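Local coordinates for DNA polymerase III beta subunit (Streptococcus pyogenes, PDB 2AVT), which probably encircles DNA as a ring-shaped dimer and tethers the replicative polymerase to its template, so that synthesis runs processively, at residues 300-305 with 310-315; 327-332 with 355-360. All coordinates share one frame; numbering follows the deposited sequence.

Contact 1 (300-305 with 310-315)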
loop_
_atom_site.group_PDB
_atom_site.type_symbol
_atom_site.label_atom_id
_atom_site.label_comp_id
_atom_site.label_asym_id
_atom_site.label_seq_id
_atom_site.Cartn_x
_atom_site.Cartn_y
_atom_site.Cartn_z
ATOM N N SER A 300 29.772 -21.329 -0.057
ATOM C CA SER A 300 28.393 -21.764 -0.233
ATOM C C SER A 300 27.498 -21.461 0.965
ATOM O O SER A 300 27.957 -21.423 2.105
ATOM C CB SER A 300 28.362 -23.264 -0.531
ATOM O OG SER A 300 28.928 -24.002 0.539
ATOM N N ALA A 301 26.217 -21.243 0.686
ATOM C CA ALA A 301 25.227 -20.951 1.716
ATOM C C ALA A 301 24.338 -22.173 1.899
ATOM O O ALA A 301 24.009 -22.865 0.939
ATOM C CB ALA A 301 24.385 -19.747 1.313
ATOM N N HIS A 302 23.942 -22.436 3.138
ATOM C CA HIS A 302 23.120 -23.596 3.424
ATOM C C HIS A 302 22.081 -23.331 4.503
ATOM O O HIS A 302 22.355 -22.686 5.517
ATOM C CB HIS A 302 24.014 -24.759 3.860
ATOM C CG HIS A 302 25.178 -24.995 2.951
ATOM N ND1 HIS A 302 25.036 -25.468 1.664
ATOM C CD2 HIS A 302 26.503 -24.783 3.129
ATOM C CE1 HIS A 302 26.224 -25.536 1.090
ATOM N NE2 HIS A 302 27.131 -25.126 1.957
ATOM N N VAL A 303 20.878 -23.836 4.266
ATOM C CA VAL A 303 19.787 -23.696 5.216
ATOM C C VAL A 303 19.028 -25.008 5.183
ATOM O O VAL A 303 18.855 -25.604 4.118
ATOM C CB VAL A 303 18.828 -22.553 4.830
ATOM C CG1 VAL A 303 17.673 -22.489 5.818
ATOM C CG2 VAL A 303 19.575 -21.230 4.816
ATOM N N ASN A 304 18.584 -25.472 6.341
ATOM C CA ASN A 304 17.846 -26.723 6.374
ATOM C C ASN A 304 16.681 -26.662 7.342
ATOM O O ASN A 304 16.866 -26.757 8.555
ATOM C CB ASN A 304 18.769 -27.877 6.761
ATOM C CG ASN A 304 18.173 -29.227 6.423
ATOM O OD1 ASN A 304 17.028 -29.519 6.778
ATOM N ND2 ASN A 304 18.943 -30.062 5.731
ATOM N N SER A 305 15.480 -26.492 6.800
ATOM C CA SER A 305 14.279 -26.438 7.621
ATOM C C SER A 305 13.584 -27.789 7.540
ATOM O O SER A 305 13.078 -28.180 6.486
ATOM C CB SER A 305 13.338 -25.334 7.134
ATOM O OG SER A 305 13.889 -24.048 7.369
ATOM N N LYS A 310 15.031 -27.137 2.129
ATOM C CA LYS A 310 16.467 -26.920 2.286
ATOM C C LYS A 310 17.033 -25.950 1.259
ATOM O O LYS A 310 16.437 -25.729 0.203
ATOM C CB LYS A 310 17.214 -28.253 2.159
ATOM C CG LYS A 310 16.993 -29.223 3.308
ATOM C CD LYS A 310 17.500 -30.611 2.943
ATOM C CE LYS A 310 18.900 -30.551 2.349
ATOM N NZ LYS A 310 19.385 -31.907 1.960
ATOM N N VAL A 311 18.202 -25.392 1.573
ATOM C CA VAL A 311 18.882 -24.455 0.684
ATOM C C VAL A 311 20.370 -24.776 0.557
ATOM O O VAL A 311 21.094 -24.820 1.552
ATOM C CB VAL A 311 18.776 -22.999 1.185
ATOM C CG1 VAL A 311 19.456 -22.069 0.198
ATOM C CG2 VAL A 311 17.330 -22.605 1.357
ATOM N N ASN A 312 20.805 -24.997 -0.681
ATOM C CA ASN A 312 22.198 -25.291 -1.008
ATOM C C ASN A 312 22.553 -24.360 -2.163
ATOM O O ASN A 312 22.137 -24.584 -3.302
ATOM C CB ASN A 312 22.350 -26.753 -1.443
ATOM C CG ASN A 312 23.712 -27.047 -2.062
ATOM O OD1 ASN A 312 24.066 -26.498 -3.110
ATOM N ND2 ASN A 312 24.480 -27.919 -1.417
ATOM N N GLU A 313 23.326 -23.318 -1.877
ATOM C CA GLU A 313 23.676 -22.362 -2.917
ATOM C C GLU A 313 25.139 -21.920 -2.949
ATOM O O GLU A 313 25.675 -21.434 -1.955
ATOM C CB GLU A 313 22.780 -21.129 -2.781
ATOM C CG GLU A 313 22.894 -20.137 -3.920
ATOM C CD GLU A 313 22.047 -18.901 -3.692
ATOM O OE1 GLU A 313 20.838 -19.047 -3.405
ATOM O OE2 GLU A 313 22.587 -17.782 -3.804
ATOM N N ASP A 314 25.767 -22.084 -4.110
ATOM C CA ASP A 314 27.158 -21.681 -4.320
ATOM C C ASP A 314 27.187 -20.160 -4.480
ATOM O O ASP A 314 26.445 -19.610 -5.290
ATOM C CB ASP A 314 27.716 -22.324 -5.595
ATOM C CG ASP A 314 27.840 -23.835 -5.490
ATOM O OD1 ASP A 314 26.849 -24.491 -5.099
ATOM O OD2 ASP A 314 28.924 -24.366 -5.812
ATOM N N LEU A 315 28.043 -19.485 -3.719
ATOM C CA LEU A 315 28.139 -18.032 -3.799
ATOM C C LEU A 315 29.323 -17.551 -4.636
ATOM O O LEU A 315 30.465 -17.940 -4.401
ATOM C CB LEU A 315 28.240 -17.430 -2.396
ATOM C CG LEU A 315 27.028 -17.642 -1.488
ATOM C CD1 LEU A 315 27.264 -16.980 -0.137
ATOM C CD2 LEU A 315 25.799 -17.069 -2.157
#

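Contact 2 (327-332 with 355-360)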
loop_
_atom_site.group_PDB
_atom_site.type_symbol
_atom_site.label_atom_id
_atom_site.label_comp_id
_atom_site.label_asym_id
_atom_site.label_seq_id
_atom_site.Cartn_x
_atom_site.Cartn_y
_atom_site.Cartn_z
ATOM N N ILE A 327 30.510 -20.547 9.268
ATOM C CA ILE A 327 29.859 -19.708 10.263
ATOM C C ILE A 327 28.344 -19.620 10.046
ATOM O O ILE A 327 27.855 -19.679 8.915
ATOM C CB ILE A 327 30.508 -18.291 10.299
ATOM C CG1 ILE A 327 29.982 -17.504 11.502
ATOM C CG2 ILE A 327 30.240 -17.557 9.004
ATOM C CD1 ILE A 327 30.782 -16.254 11.821
ATOM N N SER A 328 27.610 -19.509 11.148
ATOM C CA SER A 328 26.153 -19.436 11.106
ATOM C C SER A 328 25.660 -18.145 11.740
ATOM O O SER A 328 26.110 -17.760 12.817
ATOM C CB SER A 328 25.544 -20.631 11.850
ATOM O OG SER A 328 25.775 -21.842 11.152
ATOM N N PHE A 329 24.708 -17.498 11.082
ATOM C CA PHE A 329 24.177 -16.237 11.571
ATOM C C PHE A 329 22.755 -16.015 11.046
ATOM O O PHE A 329 22.331 -16.650 10.083
ATOM C CB PHE A 329 25.088 -15.110 11.086
ATOM C CG PHE A 329 25.304 -15.117 9.592
ATOM C CD1 PHE A 329 24.431 -14.452 8.746
ATOM C CD2 PHE A 329 26.355 -15.823 9.036
ATOM C CE1 PHE A 329 24.602 -14.493 7.367
ATOM C CE2 PHE A 329 26.530 -15.867 7.659
ATOM C CZ PHE A 329 25.649 -15.200 6.826
ATOM N N ASN A 330 22.018 -15.113 11.680
ATOM C CA ASN A 330 20.664 -14.815 11.233
ATOM C C ASN A 330 20.750 -13.969 9.962
ATOM O O ASN A 330 21.156 -12.816 10.009
ATOM C CB ASN A 330 19.906 -14.056 12.322
ATOM C CG ASN A 330 18.520 -13.630 11.876
ATOM O OD1 ASN A 330 18.374 -12.735 11.047
ATOM N ND2 ASN A 330 17.494 -14.283 12.418
ATOM N N PRO A 331 20.359 -14.536 8.812
ATOM C CA PRO A 331 20.376 -13.885 7.493
ATOM C C PRO A 331 19.790 -12.465 7.402
ATOM O O PRO A 331 20.365 -11.600 6.733
ATOM C CB PRO A 331 19.617 -14.872 6.611
ATOM C CG PRO A 331 19.873 -16.188 7.260
ATOM C CD PRO A 331 19.742 -15.871 8.727
ATOM N N THR A 332 18.651 -12.225 8.051
ATOM C CA THR A 332 18.019 -10.902 8.018
ATOM C C THR A 332 19.015 -9.792 8.349
ATOM O O THR A 332 18.968 -8.709 7.776
ATOM C CB THR A 332 16.856 -10.797 9.021
ATOM O OG1 THR A 332 15.825 -11.720 8.653
ATOM C CG2 THR A 332 16.280 -9.389 9.021
ATOM N N ARG A 355 32.630 -15.479 16.718
ATOM C CA ARG A 355 32.998 -14.078 16.881
ATOM C C ARG A 355 32.301 -13.204 15.847
ATOM O O ARG A 355 32.020 -13.636 14.728
ATOM C CB ARG A 355 34.517 -13.889 16.769
ATOM C CG ARG A 355 35.319 -14.548 17.886
ATOM C CD ARG A 355 34.705 -14.260 19.251
ATOM N NE ARG A 355 35.507 -14.815 20.338
ATOM C CZ ARG A 355 36.632 -14.271 20.792
ATOM N NH1 ARG A 355 37.092 -13.147 20.256
ATOM N NH2 ARG A 355 37.305 -14.853 21.776
ATOM N N PRO A 356 31.991 -11.962 16.221
ATOM C CA PRO A 356 31.325 -11.047 15.295
ATOM C C PRO A 356 32.174 -10.805 14.052
ATOM O O PRO A 356 33.384 -10.596 14.157
ATOM C CB PRO A 356 31.156 -9.786 16.130
ATOM C CG PRO A 356 30.965 -10.335 17.510
ATOM C CD PRO A 356 32.024 -11.405 17.583
ATOM N N PHE A 357 31.547 -10.857 12.881
ATOM C CA PHE A 357 32.248 -10.607 11.630
ATOM C C PHE A 357 31.857 -9.222 11.122
ATOM O O PHE A 357 30.696 -8.825 11.216
ATOM C CB PHE A 357 31.926 -11.694 10.592
ATOM C CG PHE A 357 30.465 -11.824 10.252
ATOM C CD1 PHE A 357 29.621 -12.585 11.044
ATOM C CD2 PHE A 357 29.948 -11.226 9.114
ATOM C CE1 PHE A 357 28.290 -12.753 10.704
ATOM C CE2 PHE A 357 28.618 -11.392 8.767
ATOM C CZ PHE A 357 27.789 -12.155 9.561
ATOM N N THR A 358 32.838 -8.487 10.602
ATOM C CA THR A 358 32.607 -7.127 10.121
ATOM C C THR A 358 32.425 -6.998 8.621
ATOM O O THR A 358 32.923 -7.811 7.836
ATOM C CB THR A 358 33.768 -6.192 10.508
ATOM O OG1 THR A 358 34.959 -6.620 9.838
ATOM C CG2 THR A 358 33.993 -6.209 12.012
ATOM N N LEU A 359 31.719 -5.943 8.232
ATOM C CA LEU A 359 31.453 -5.664 6.834
ATOM C C LEU A 359 31.797 -4.194 6.579
ATOM O O LEU A 359 31.488 -3.326 7.393
ATOM C CB LEU A 359 29.969 -5.904 6.511
ATOM C CG LEU A 359 29.230 -7.125 7.079
ATOM C CD1 LEU A 359 29.992 -8.383 6.744
ATOM C CD2 LEU A 359 29.073 -6.995 8.587
ATOM N N THR A 360 32.452 -3.924 5.458
ATOM C CA THR A 360 32.808 -2.554 5.101
ATOM C C THR A 360 32.661 -2.428 3.598
ATOM O O THR A 360 32.881 -3.390 2.860
ATOM C CB THR A 360 34.276 -2.191 5.509
ATOM O OG1 THR A 360 35.200 -3.048 4.827
ATOM C CG2 THR A 360 34.469 -2.343 7.005
#

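Contact 1 (300-305 with 310-315)
Ala301 and Glu313 form one hydrogen-bonded pair of an antiparallel hairpin, Val303 and Val311 the next; the strand axes run at 171° and approach to 4.4 Å. Ala301 N gives a nearly straight bond to Glu313 O (2.7 Å), and Glu313 N returns one to Ala301 O (2.9 Å). Val303 and Val311 exchange a second such pair, Val303 N to Val311 O 2.9 Å and Val311 N to Val303 O 2.6 Å. Side chains alternate between the faces. On the inner one Val303 and Val311 stand side by side, CB to CB 3.7 Å. On the other, the His302 ring lies alongside the Asn312 amide, whose ND2 sits at the ring edge, 3.9 Å from His302 CE1. Within the strand, Ser300 OG and His302 NE2 share a hydrogen bond of 2.6 Å that helps fix the ring. Lys310 lays CG and CD along the Asn304 amide, its bend at chi3 (48°) keeping CE beside ND2. The valine face packs on Ile281 of helix 268-282, strand 290-295 flanks 300-305, and 310-313 pairs with an antiparallel strand of the second subunit, where Ser111 OG binds Glu313 OE1.

Contact 2 (327-332 with 355-360)
Apolar packing between the four-stranded sheet and the C-terminal part of the nine-stranded sheet, which continues into the central domain, joins Ile327 and Phe329 of edge strand 325-329 to Phe357 at the start of strand 357-361. No hydrogen bond links the segments, and the backbones stay well apart: the nearest CA atoms in register, Ile327 CA and Arg355 CA, are 9.2 Å from each other, so the gap is bridged chiefly by side chains. Phe357 does most of this: a chi1 of 59° turns its ring over its own backbone, from where the far end reaches across. CZ comes down over one face of the Phe329 ring, displaced toward the rim, and lies 3.9 Å from Phe329 CG; CE1 of Phe357 is 4.0 Å from Phe329 CD2. The two ring planes are inclined at 56° with centroids 5.1 Å apart, an oblique pair, neither parallel stack nor T-shape. Ile327 adds a second point of contact through the end of its longer branch. With CG1 anti to the backbone N (chi1 -170°), CD1 extends to 3.9 Å from Phe357 CD1, and the same methyl is 4.1 Å from Arg355 O. One aromatic side chain is thereby held against two residues of the opposing strand, all three buried. Phe350 of strand 345-350 meets the Phe357 ring and also touches Ile327, while Ile372 of strand 367-372 packs on Phe357. Within the four-stranded sheet, Leu292 and Val290 of adjacent strand 290-295 touch Ile327 and Phe329, and helix 331-339 begins just beyond.

Contacts 1 and 2 follow one another along the chain inside the C-terminal domain, their centres 16 Å apart and their nearest atoms about 6 Å apart, without touching. The four-stranded sheet 309-314, 298-305, 290-295, 325-329 connects them: contact 1 takes its first two strands, contact 2 its last, and strand 290-295 lies between, bonded through its backbone to both 300-305 and 327-329. Contact 1 thus occupies the sheet edge that continues into the second subunit, whereas contact 2 ties the opposite edge to the nine-stranded sheet within the chain. The small sheet therefore lies between the subunit interface, which probably closes the ring, and the rest of its own subunit.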